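Local coordinates for aldose 1-epimerase (Caenorhabditis elegans, PDB 1LUR), which probably interconverts the alpha and beta anomers of free aldose sugars such as galactose, at residues R72-I77 with E303-S308; D238-I243 with Y273-L278. All blocks are in the same frame, centred on the assembly; numbering follows the deposited sequence.

Contact 1. Residues R72-I77 with E303-S308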
loop_
_atom_site.group_PDB
_atom_site.type_symbol
_atom_site.label_atom_id
_atom_site.label_comp_id
_atom_site.label_asym_id
_atom_site.label_seq_id
_atom_site.Cartn_x
_atom_site.Cartn_y
_atom_site.Cartn_z
ATOM N N ARG A 72 2.441 6.702 10.348
ATOM C CA ARG A 72 3.773 7.094 9.892
ATOM C C ARG A 72 4.731 5.957 9.609
ATOM O O ARG A 72 5.782 6.164 9.007
ATOM C CB ARG A 72 4.414 8.070 10.883
ATOM C CG ARG A 72 3.839 9.483 10.780
ATOM C CD ARG A 72 4.708 10.496 11.485
ATOM N NE ARG A 72 4.499 10.501 12.929
ATOM C CZ ARG A 72 5.353 11.025 13.797
ATOM N NH1 ARG A 72 6.485 11.579 13.370
ATOM N NH2 ARG A 72 5.071 11.006 15.094
ATOM N N VAL A 73 4.388 4.760 10.066
ATOM C CA VAL A 73 5.237 3.607 9.830
ATOM C C VAL A 73 4.318 2.473 9.417
ATOM O O VAL A 73 3.520 1.972 10.217
ATOM C CB VAL A 73 6.039 3.199 11.073
ATOM C CG1 VAL A 73 6.780 1.893 10.801
ATOM C CG2 VAL A 73 7.028 4.303 11.427
ATOM N N ALA A 74 4.412 2.094 8.150
ATOM C CA ALA A 74 3.591 1.026 7.619
ATOM C C ALA A 74 3.915 -0.307 8.266
ATOM O O ALA A 74 5.066 -0.603 8.606
ATOM C CB ALA A 74 3.768 0.926 6.109
ATOM N N ASN A 75 2.875 -1.111 8.421
ATOM C CA ASN A 75 2.981 -2.429 9.018
ATOM C C ASN A 75 3.285 -2.384 10.508
ATOM O O ASN A 75 2.921 -1.434 11.200
ATOM C CB ASN A 75 4.012 -3.290 8.274
ATOM C CG ASN A 75 3.666 -4.771 8.315
ATOM O OD1 ASN A 75 4.031 -5.483 9.250
ATOM N ND2 ASN A 75 2.939 -5.237 7.299
ATOM N N ARG A 76 3.999 -3.390 10.988
ATOM C CA ARG A 76 4.320 -3.475 12.399
ATOM C C ARG A 76 5.616 -3.020 13.028
ATOM O O ARG A 76 6.686 -3.091 12.433
ATOM C CB ARG A 76 4.107 -4.926 12.832
ATOM C CG ARG A 76 2.777 -5.512 12.373
ATOM C CD ARG A 76 2.700 -7.009 12.642
ATOM N NE ARG A 76 1.388 -7.543 12.295
ATOM C CZ ARG A 76 0.923 -7.645 11.052
ATOM N NH1 ARG A 76 1.664 -7.252 10.026
ATOM N NH2 ARG A 76 -0.289 -8.133 10.834
ATOM N N ILE A 77 5.476 -2.567 14.274
ATOM C CA ILE A 77 6.583 -2.111 15.102
ATOM C C ILE A 77 6.528 -3.275 16.101
ATOM O O ILE A 77 5.575 -3.381 16.878
ATOM C CB ILE A 77 6.281 -0.814 15.877
ATOM C CG1 ILE A 77 6.158 0.378 14.921
ATOM C CG2 ILE A 77 7.386 -0.581 16.901
ATOM C CD1 ILE A 77 7.412 0.693 14.144
ATOM N N GLU A 303 1.381 -3.315 -1.444
ATOM C CA GLU A 303 1.941 -2.195 -0.698
ATOM C C GLU A 303 3.439 -1.963 -0.840
ATOM O O GLU A 303 4.239 -2.574 -0.125
ATOM C CB GLU A 303 1.602 -2.385 0.786
ATOM C CG GLU A 303 0.315 -3.173 1.008
ATOM C CD GLU A 303 0.062 -3.555 2.461
ATOM O OE1 GLU A 303 -0.670 -4.538 2.690
ATOM O OE2 GLU A 303 0.576 -2.878 3.373
ATOM N N PRO A 304 3.841 -1.091 -1.783
ATOM C CA PRO A 304 5.260 -0.783 -1.990
ATOM C C PRO A 304 5.664 -0.050 -0.715
ATOM O O PRO A 304 4.997 0.902 -0.323
ATOM C CB PRO A 304 5.236 0.136 -3.203
ATOM C CG PRO A 304 4.064 -0.395 -3.991
ATOM C CD PRO A 304 3.025 -0.601 -2.909
ATOM N N GLN A 305 6.746 -0.471 -0.075
ATOM C CA GLN A 305 7.164 0.185 1.170
ATOM C C GLN A 305 8.572 -0.245 1.542
ATOM O O GLN A 305 9.219 -0.991 0.806
ATOM C CB GLN A 305 6.236 -0.296 2.293
ATOM C CG GLN A 305 6.351 -1.824 2.468
ATOM C CD GLN A 305 5.556 -2.406 3.630
ATOM O OE1 GLN A 305 4.329 -2.345 3.656
ATOM N NE2 GLN A 305 6.264 -2.995 4.594
ATOM N N PHE A 306 9.034 0.227 2.699
ATOM C CA PHE A 306 10.357 -0.127 3.191
ATOM C C PHE A 306 10.059 -1.393 3.982
ATOM O O PHE A 306 8.902 -1.640 4.348
ATOM C CB PHE A 306 10.923 0.927 4.154
ATOM C CG PHE A 306 11.460 2.146 3.478
ATOM C CD1 PHE A 306 10.692 3.298 3.374
ATOM C CD2 PHE A 306 12.747 2.145 2.942
ATOM C CE1 PHE A 306 11.200 4.441 2.749
ATOM C CE2 PHE A 306 13.264 3.274 2.317
ATOM C CZ PHE A 306 12.495 4.424 2.219
ATOM N N HIS A 307 11.085 -2.191 4.261
ATOM C CA HIS A 307 10.888 -3.425 5.015
ATOM C C HIS A 307 10.038 -3.220 6.256
ATOM O O HIS A 307 10.209 -2.238 6.983
ATOM C CB HIS A 307 12.228 -4.002 5.475
ATOM C CG HIS A 307 13.169 -4.323 4.357
ATOM N ND1 HIS A 307 13.608 -3.376 3.457
ATOM C CD2 HIS A 307 13.782 -5.481 4.016
ATOM C CE1 HIS A 307 14.453 -3.937 2.610
ATOM N NE2 HIS A 307 14.575 -5.214 2.927
ATOM N N SER A 308 9.138 -4.162 6.504
ATOM C CA SER A 308 8.273 -4.082 7.670
ATOM C C SER A 308 9.162 -4.240 8.914
ATOM O O SER A 308 10.150 -4.978 8.885
ATOM C CB SER A 308 7.232 -5.200 7.620
ATOM O OG SER A 308 6.354 -5.044 6.522
HETATM O O HOH W 1 2.354 -3.220 5.243
#
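Ser308 reaches across to Asn75 and places its hydroxyl oxygen over one face of the carboxamide, OG almost straight above CG of Asn75 at 3.2 Å. With OG opposite the carbonyl carbon and beside the backbone N (chi1 -65°), the hydroxyl is turned to the Asn75 amide. The other face of the same amide belongs to Arg76. Its backbone N meets Asn75 OD1 at 2.7 Å, and its side chain bends back to bring NH1 to 3.1 Å from that OD1. Both donors come from the same face of the carbonyl plane, NH1 well above it and N tilted from it, while OD1 lies in the plane of the guanidinium group at its edge. Two N-H groups therefore grip the oxygen, fix the rotation of the amide and leave ND2 directed toward the second segment. These residues join a loop ending in strand 76-77 to the end of strand 300-305, which belongs to a large antiparallel sheet of the beta-sandwich built by aldose epimerases. At that strand end Gln305 takes the position in which CG is wedged between the backbone N and the carbonyl carbon (chi1 61°), then runs out extended. Its NE2 gives a bond of 3.0 Å to Phe306 O, nearly along the C=O axis, and a weak one of 2.8 Å to Ser308 OG. Its OE1 faces the other way, near the methyl group of Ala74. A water bridges the two segments: it accepts from Asn75 ND2 at 2.9 Å, and donates to Glu303 OE2 at 2.6 Å and to Gln305 OE1 at 2.7 Å. Around this cluster, His101 ND1 pairs with the backbone N of Asn75, and Thr170 touches the side chains of Ala74, Glu303 and Gln305.

Contact 2. Residues D238-I243 with Y273-L278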
loop_
_atom_site.group_PDB
_atom_site.type_symbol
_atom_site.label_atom_id
_atom_site.label_comp_id
_atom_site.label_asym_id
_atom_site.label_seq_id
_atom_site.Cartn_x
_atom_site.Cartn_y
_atom_site.Cartn_z
ATOM N N ASP A 238 1.021 -12.618 2.910
ATOM C CA ASP A 238 1.008 -11.394 3.708
ATOM C C ASP A 238 2.434 -11.173 4.174
ATOM O O ASP A 238 2.712 -11.127 5.374
ATOM C CB ASP A 238 0.060 -11.558 4.907
ATOM C CG ASP A 238 0.024 -10.330 5.804
ATOM O OD1 ASP A 238 0.307 -9.216 5.313
ATOM O OD2 ASP A 238 -0.310 -10.478 7.001
ATOM N N ASN A 239 3.333 -11.038 3.204
ATOM C CA ASN A 239 4.749 -10.828 3.473
ATOM C C ASN A 239 5.382 -9.766 2.597
ATOM O O ASN A 239 4.790 -9.298 1.622
ATOM C CB ASN A 239 5.530 -12.123 3.237
ATOM C CG ASN A 239 4.968 -13.295 3.999
ATOM O OD1 ASN A 239 5.617 -13.823 4.899
ATOM N ND2 ASN A 239 3.754 -13.712 3.645
ATOM N N ASP A 240 6.614 -9.430 2.956
ATOM C CA ASP A 240 7.427 -8.444 2.266
ATOM C C ASP A 240 8.257 -9.177 1.210
ATOM O O ASP A 240 8.987 -10.113 1.540
ATOM C CB ASP A 240 8.416 -7.800 3.238
ATOM C CG ASP A 240 7.806 -6.709 4.093
ATOM O OD1 ASP A 240 6.582 -6.721 4.349
ATOM O OD2 ASP A 240 8.587 -5.840 4.528
ATOM N N LEU A 241 8.148 -8.765 -0.049
ATOM C CA LEU A 241 8.917 -9.402 -1.112
ATOM C C LEU A 241 9.983 -8.385 -1.513
ATOM O O LEU A 241 9.666 -7.313 -2.034
ATOM C CB LEU A 241 8.013 -9.764 -2.299
ATOM C CG LEU A 241 7.344 -11.149 -2.252
ATOM C CD1 LEU A 241 8.389 -12.221 -2.494
ATOM C CD2 LEU A 241 6.654 -11.374 -0.912
ATOM N N VAL A 242 11.245 -8.716 -1.247
ATOM C CA VAL A 242 12.354 -7.827 -1.572
ATOM C C VAL A 242 12.629 -7.753 -3.066
ATOM O O VAL A 242 12.953 -8.755 -3.703
ATOM C CB VAL A 242 13.645 -8.253 -0.841
ATOM C CG1 VAL A 242 14.754 -7.224 -1.085
ATOM C CG2 VAL A 242 13.372 -8.385 0.644
ATOM N N ILE A 243 12.506 -6.545 -3.607
ATOM C CA ILE A 243 12.728 -6.297 -5.022
ATOM C C ILE A 243 14.183 -6.448 -5.446
ATOM O O ILE A 243 15.082 -5.844 -4.856
ATOM C CB ILE A 243 12.277 -4.877 -5.410
ATOM C CG1 ILE A 243 10.780 -4.709 -5.145
ATOM C CG2 ILE A 243 12.613 -4.610 -6.875
ATOM C CD1 ILE A 243 10.266 -3.297 -5.414
ATOM N N TYR A 273 10.603 2.261 -3.719
ATOM C CA TYR A 273 10.666 1.478 -2.489
ATOM C C TYR A 273 11.424 0.177 -2.747
ATOM O O TYR A 273 11.391 -0.364 -3.856
ATOM C CB TYR A 273 9.259 1.163 -1.957
ATOM C CG TYR A 273 8.554 2.339 -1.290
ATOM C CD1 TYR A 273 7.535 3.030 -1.942
ATOM C CD2 TYR A 273 8.922 2.766 -0.014
ATOM C CE1 TYR A 273 6.897 4.122 -1.345
ATOM C CE2 TYR A 273 8.288 3.860 0.598
ATOM C CZ TYR A 273 7.280 4.531 -0.078
ATOM O OH TYR A 273 6.660 5.612 0.501
ATOM N N PRO A 274 12.113 -0.348 -1.717
ATOM C CA PRO A 274 12.891 -1.581 -1.818
ATOM C C PRO A 274 12.083 -2.870 -1.737
ATOM O O PRO A 274 12.561 -3.928 -2.149
ATOM C CB PRO A 274 13.883 -1.440 -0.672
ATOM C CG PRO A 274 13.026 -0.817 0.389
ATOM C CD PRO A 274 12.274 0.260 -0.383
ATOM N N VAL A 275 10.871 -2.804 -1.195
ATOM C CA VAL A 275 10.057 -4.007 -1.099
ATOM C C VAL A 275 8.601 -3.736 -1.428
ATOM O O VAL A 275 8.166 -2.587 -1.523
ATOM C CB VAL A 275 10.113 -4.640 0.326
ATOM C CG1 VAL A 275 11.539 -4.661 0.838
ATOM C CG2 VAL A 275 9.204 -3.889 1.283
ATOM N N ILE A 276 7.854 -4.811 -1.624
ATOM C CA ILE A 276 6.445 -4.712 -1.929
ATOM C C ILE A 276 5.756 -5.742 -1.057
ATOM O O ILE A 276 5.983 -6.946 -1.206
ATOM C CB ILE A 276 6.127 -5.021 -3.402
ATOM C CG1 ILE A 276 6.751 -3.959 -4.311
ATOM C CG2 ILE A 276 4.625 -5.095 -3.587
ATOM C CD1 ILE A 276 6.425 -4.135 -5.790
ATOM N N HIS A 277 4.933 -5.270 -0.132
ATOM C CA HIS A 277 4.219 -6.172 0.756
ATOM C C HIS A 277 2.959 -6.667 0.067
ATOM O O HIS A 277 2.118 -5.868 -0.354
ATOM C CB HIS A 277 3.832 -5.470 2.056
ATOM C CG HIS A 277 3.202 -6.381 3.058
ATOM N ND1 HIS A 277 3.936 -7.246 3.841
ATOM C CD2 HIS A 277 1.903 -6.595 3.377
ATOM C CE1 HIS A 277 3.117 -7.953 4.600
ATOM N NE2 HIS A 277 1.878 -7.577 4.337
ATOM N N LEU A 278 2.836 -7.985 -0.045
ATOM C CA LEU A 278 1.688 -8.607 -0.678
ATOM C C LEU A 278 0.814 -9.271 0.375
ATOM O O LEU A 278 1.292 -10.095 1.153
ATOM C CB LEU A 278 2.149 -9.665 -1.685
ATOM C CG LEU A 278 3.164 -9.224 -2.744
ATOM C CD1 LEU A 278 3.646 -10.430 -3.541
ATOM C CD2 LEU A 278 2.522 -8.188 -3.658
HETATM O O HOH W 2 14.990 -4.123 -2.777
#
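The His277 imidazole meets a carboxylate at its edge by each of its two nitrogens, and both carboxylates stand nearly upright to the ring, the plane of Asp238 turned by 82° and that of Asp240 by 78°. ND1 donates to Asp240 OD1 at 2.7 Å; NE2 donates to Asp238 OD1 at 2.5 Å, a doubtfully short length. With CG opposite its backbone N (chi1 -175°), His277 swings the ring across to the neighbouring strand. The side chains of Glu303 and Gln305 also touch it. The backbones form an antiparallel ladder: Leu241 and Ile276 are a hydrogen-bonded pair, Leu241 N to Ile276 O 3.1 Å, and Asp238 and Asn239 both face Leu278 in a classic beta bulge. On the sheet face opposite the ring, Leu241 CG packs on Leu278 CD1 at 4.0 Å. Ile243 CD1 meets Ile276 CG1 at 3.7 Å, and Met190 touches Leu241, Ile243 and Ile276. A leucine in place of His277 would probably leave both carboxylates without their imidazole donors, Asp240 then relying on partners such as Ser308 N. Bonds at both nitrogens, the NE2 one of uncertain length, would hold the ring's rotation and tie it to the adjacent strand.

In the fold
Contacts 1 and 2 lie side by side, their centres about 9 Å apart, because strands 300-305 and 275-279 are neighbours in one antiparallel sheet. The backbone joins them through a probable hydrogen bond from His277 N to Glu303 O, 2.8 Å. A second probable bond, Ser308 N to Asp240 OD2 at 2.7 Å, links the serine that covers Asn75 to the carboxylate held by His277. Along the chain, both segments of contact 2 fall between those of contact 1. Asn75, Glu303 and Asp240, with His101 and His172 close by, form a polar cluster consistent with the sugar pocket of aldose epimerases.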